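Local coordinates for Serpin48 (Tenebrio molitor, PDB 3OZQ), which is a serpin that specifically inhibits SPE, the Spätzle-processing enzyme, a serine protease of insect innate immunity, at residues Pro20-Glu25 / Lys284-Lys289. Numbering follows the deposited sequence.
Sequences PSVYKE and KKLGVK
The carboxylate of Glu25 turns one flat face to the aliphatic stem of Lys285. CB of Lys285 stands almost straight above the centre of that face, 3.7 Å from Glu25 CD, while CG is displaced towards one oxygen and lies 3.4 Å from Glu25 OE2. The two side chains cross at about a right angle, methylene against carboxylate, without a hydrogen bond. A bend at chi2 of Glu25 (43°) lays the carboxylate against this stem. Lys285 bends twice in the same sense, at chi2 (-69°) and chi3 (-59°), and Lys285 NZ ends 5.3 Å from Glu25 OE2; the opposite charges may attract, but they form no salt bridge. That oxygen is instead paired with Lys28, one turn further along helix 10-29, whose side chain also touches Lys285.

One residue further on, Leu286 divides its two methyls between neighbouring residues of the facing helix. CD2 meets Ser21 CB at 4.2 Å, and CD1 meets Val22 CG2 at 4.3 Å, both ordinary loose van der Waals contacts. In the serpin fold this joins the long N-terminal helix 10-29 to the short helix 279-286, which follows the extended strand 260-278. Phe18 extends the apolar patch on Leu286, Phe279 packs on Val22, the buried residue of the contact, and Val282 touches Glu25.

Past Leu286 the chain leaves helical geometry at Gly287, which has a positive phi and forms a Schellman motif. The chain then turns away, and Val288 settles against Ile60 and Val63 of helix 54-63.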
ATOM      1  N   PRO A  20      -1.738  10.217   1.899  1.00 37.68           N
ATOM      2  CA  PRO A  20      -2.042  11.181   0.837  1.00 38.45           C
ATOM      3  C   PRO A  20      -0.796  11.798   0.233  1.00 43.01           C
ATOM      4  O   PRO A  20      -0.814  12.104  -0.955  1.00 43.62           O
ATOM      5  CB  PRO A  20      -2.868  12.259   1.553  1.00 40.87           C
ATOM      6  CG  PRO A  20      -2.605  12.062   3.012  1.00 42.63           C
ATOM      7  CD  PRO A  20      -2.365  10.595   3.179  1.00 38.06           C
ATOM      8  N   SER A  21       0.255  11.984   1.031  1.00 39.76           N
ATOM      9  CA  SER A  21       1.502  12.519   0.509  1.00 43.01           C
ATOM     10  C   SER A  21       2.078  11.538  -0.502  1.00 42.90           C
ATOM     11  O   SER A  21       2.540  11.935  -1.559  1.00 42.08           O
ATOM     12  CB  SER A  21       2.512  12.778   1.635  1.00 47.18           C
ATOM     13  OG  SER A  21       2.011  13.715   2.579  1.00 48.87           O
ATOM     14  N   VAL A  22       2.039  10.252  -0.171  1.00 39.98           N
ATOM     15  CA  VAL A  22       2.504   9.227  -1.098  1.00 37.61           C
ATOM     16  C   VAL A  22       1.655   9.178  -2.367  1.00 38.19           C
ATOM     17  O   VAL A  22       2.195   9.165  -3.478  1.00 38.38           O
ATOM     18  CB  VAL A  22       2.595   7.846  -0.425  1.00 37.46           C
ATOM     19  CG1 VAL A  22       2.872   6.764  -1.461  1.00 34.60           C
ATOM     20  CG2 VAL A  22       3.722   7.850   0.615  1.00 35.80           C
ATOM     21  N   TYR A  23       0.329   9.179  -2.201  1.00 37.38           N
ATOM     22  CA  TYR A  23      -0.590   9.132  -3.332  1.00 38.75           C
ATOM     23  C   TYR A  23      -0.256  10.263  -4.308  1.00 43.15           C
ATOM     24  O   TYR A  23      -0.134  10.039  -5.514  1.00 37.20           O
ATOM     25  CB  TYR A  23      -2.052   9.202  -2.831  1.00 34.96           C
ATOM     26  CG  TYR A  23      -3.138   9.143  -3.877  1.00 36.10           C
ATOM     27  CD1 TYR A  23      -4.015   8.061  -3.941  1.00 33.27           C
ATOM     28  CD2 TYR A  23      -3.309  10.176  -4.786  1.00 40.15           C
ATOM     29  CE1 TYR A  23      -5.036   8.015  -4.891  1.00 38.58           C
ATOM     30  CE2 TYR A  23      -4.317  10.141  -5.734  1.00 39.46           C
ATOM     31  CZ  TYR A  23      -5.175   9.058  -5.785  1.00 40.46           C
ATOM     32  OH  TYR A  23      -6.165   9.040  -6.738  1.00 39.89           O
ATOM     33  N   LYS A  24      -0.088  11.474  -3.779  1.00 40.99           N
ATOM     34  CA  LYS A  24       0.167  12.654  -4.613  1.00 42.10           C
ATOM     35  C   LYS A  24       1.421  12.485  -5.448  1.00 42.88           C
ATOM     36  O   LYS A  24       1.479  12.905  -6.598  1.00 46.30           O
ATOM     37  CB  LYS A  24       0.290  13.919  -3.751  1.00 48.04           C
ATOM     38  CG  LYS A  24       0.270  15.217  -4.553  1.00 56.70           C
ATOM     39  CD  LYS A  24       0.077  16.447  -3.653  1.00 63.42           C
ATOM     40  CE  LYS A  24      -1.392  16.652  -3.246  1.00 67.09           C
ATOM     41  NZ  LYS A  24      -2.230  17.398  -4.254  1.00 61.17           N
ATOM     42  N   GLU A  25       2.434  11.866  -4.861  1.00 41.69           N
ATOM     43  CA  GLU A  25       3.668  11.602  -5.585  1.00 42.24           C
ATOM     44  C   GLU A  25       3.476  10.522  -6.645  1.00 41.28           C
ATOM     45  O   GLU A  25       3.873  10.697  -7.796  1.00 43.38           O
ATOM     46  CB  GLU A  25       4.767  11.189  -4.607  1.00 42.84           C
ATOM     47  CG  GLU A  25       6.040  11.962  -4.778  1.00 47.36           C
ATOM     48  CD  GLU A  25       5.794  13.441  -4.994  1.00 48.68           C
ATOM     49  OE1 GLU A  25       5.158  14.075  -4.129  1.00 50.93           O
ATOM     50  OE2 GLU A  25       6.242  13.968  -6.034  1.00 54.01           O
ATOM     51  N   LYS A 284      12.313  10.926  -1.966  1.00 39.62           N
ATOM     52  CA  LYS A 284      13.139  12.096  -2.241  1.00 45.47           C
ATOM     53  C   LYS A 284      12.319  13.378  -2.201  1.00 44.43           C
ATOM     54  O   LYS A 284      12.761  14.374  -1.640  1.00 46.66           O
ATOM     55  CB  LYS A 284      13.884  11.970  -3.579  1.00 42.67           C
ATOM     56  CG  LYS A 284      15.178  11.148  -3.489  1.00 50.39           C
ATOM     57  CD  LYS A 284      15.956  11.139  -4.808  1.00 50.70           C
ATOM     58  CE  LYS A 284      16.946  12.294  -4.882  1.00 55.92           C
ATOM     59  NZ  LYS A 284      18.260  11.974  -4.240  1.00 63.97           N
ATOM     60  N   LYS A 285      11.125  13.357  -2.787  1.00 43.05           N
ATOM     61  CA  LYS A 285      10.279  14.547  -2.769  1.00 48.78           C
ATOM     62  C   LYS A 285       9.782  14.858  -1.356  1.00 50.83           C
ATOM     63  O   LYS A 285       9.466  16.000  -1.046  1.00 56.50           O
ATOM     64  CB  LYS A 285       9.094  14.409  -3.730  1.00 50.53           C
ATOM     65  CG  LYS A 285       9.403  14.781  -5.171  1.00 57.12           C
ATOM     66  CD  LYS A 285       9.646  16.285  -5.331  1.00 58.34           C
ATOM     67  CE  LYS A 285       8.438  17.104  -4.880  1.00 58.96           C
ATOM     68  NZ  LYS A 285       8.663  18.569  -5.061  1.00 64.48           N
ATOM     69  N   LEU A 286       9.729  13.835  -0.508  1.00 46.29           N
ATOM     70  CA  LEU A 286       9.169  13.962   0.840  1.00 46.76           C
ATOM     71  C   LEU A 286      10.186  14.338   1.919  1.00 53.73           C
ATOM     72  O   LEU A 286       9.799  14.646   3.049  1.00 49.89           O
ATOM     73  CB  LEU A 286       8.473  12.663   1.244  1.00 47.26           C
ATOM     74  CG  LEU A 286       7.303  12.261   0.342  1.00 43.98           C
ATOM     75  CD1 LEU A 286       6.589  11.057   0.934  1.00 44.33           C
ATOM     76  CD2 LEU A 286       6.353  13.430   0.175  1.00 48.20           C
ATOM     77  N   GLY A 287      11.476  14.281   1.583  1.00 45.20           N
ATOM     78  CA  GLY A 287      12.508  14.755   2.490  1.00 47.51           C
ATOM     79  C   GLY A 287      13.668  13.833   2.818  1.00 46.21           C
ATOM     80  O   GLY A 287      14.574  14.230   3.551  1.00 48.24           O
ATOM     81  N   VAL A 288      13.653  12.606   2.309  1.00 38.36           N
ATOM     82  CA  VAL A 288      14.781  11.707   2.502  1.00 43.90           C
ATOM     83  C   VAL A 288      15.809  11.950   1.403  1.00 46.28           C
ATOM     84  O   VAL A 288      15.570  11.629   0.236  1.00 41.64           O
ATOM     85  CB  VAL A 288      14.368  10.230   2.464  1.00 41.63           C
ATOM     86  CG1 VAL A 288      15.586   9.340   2.655  1.00 40.46           C
ATOM     87  CG2 VAL A 288      13.319   9.933   3.518  1.00 44.60           C
ATOM     88  N   LYS A 289      16.951  12.528   1.776  1.00 47.79           N
ATOM     89  CA  LYS A 289      17.992  12.849   0.798  1.00 51.37           C
ATOM     90  C   LYS A 289      19.296  12.126   1.117  1.00 48.66           C
ATOM     91  O   LYS A 289      19.829  11.399   0.275  1.00 47.23           O
ATOM     92  CB  LYS A 289      18.233  14.361   0.718  1.00 50.70           C
ATOM     93  CG  LYS A 289      16.981  15.203   0.460  1.00 53.49           C
ATOM     94  CD  LYS A 289      16.009  14.524  -0.517  1.00 54.46           C
ATOM     95  CE  LYS A 289      15.345  15.524  -1.461  1.00 55.48           C
ATOM     96  NZ  LYS A 289      16.168  15.740  -2.698  1.00 61.26           N
TER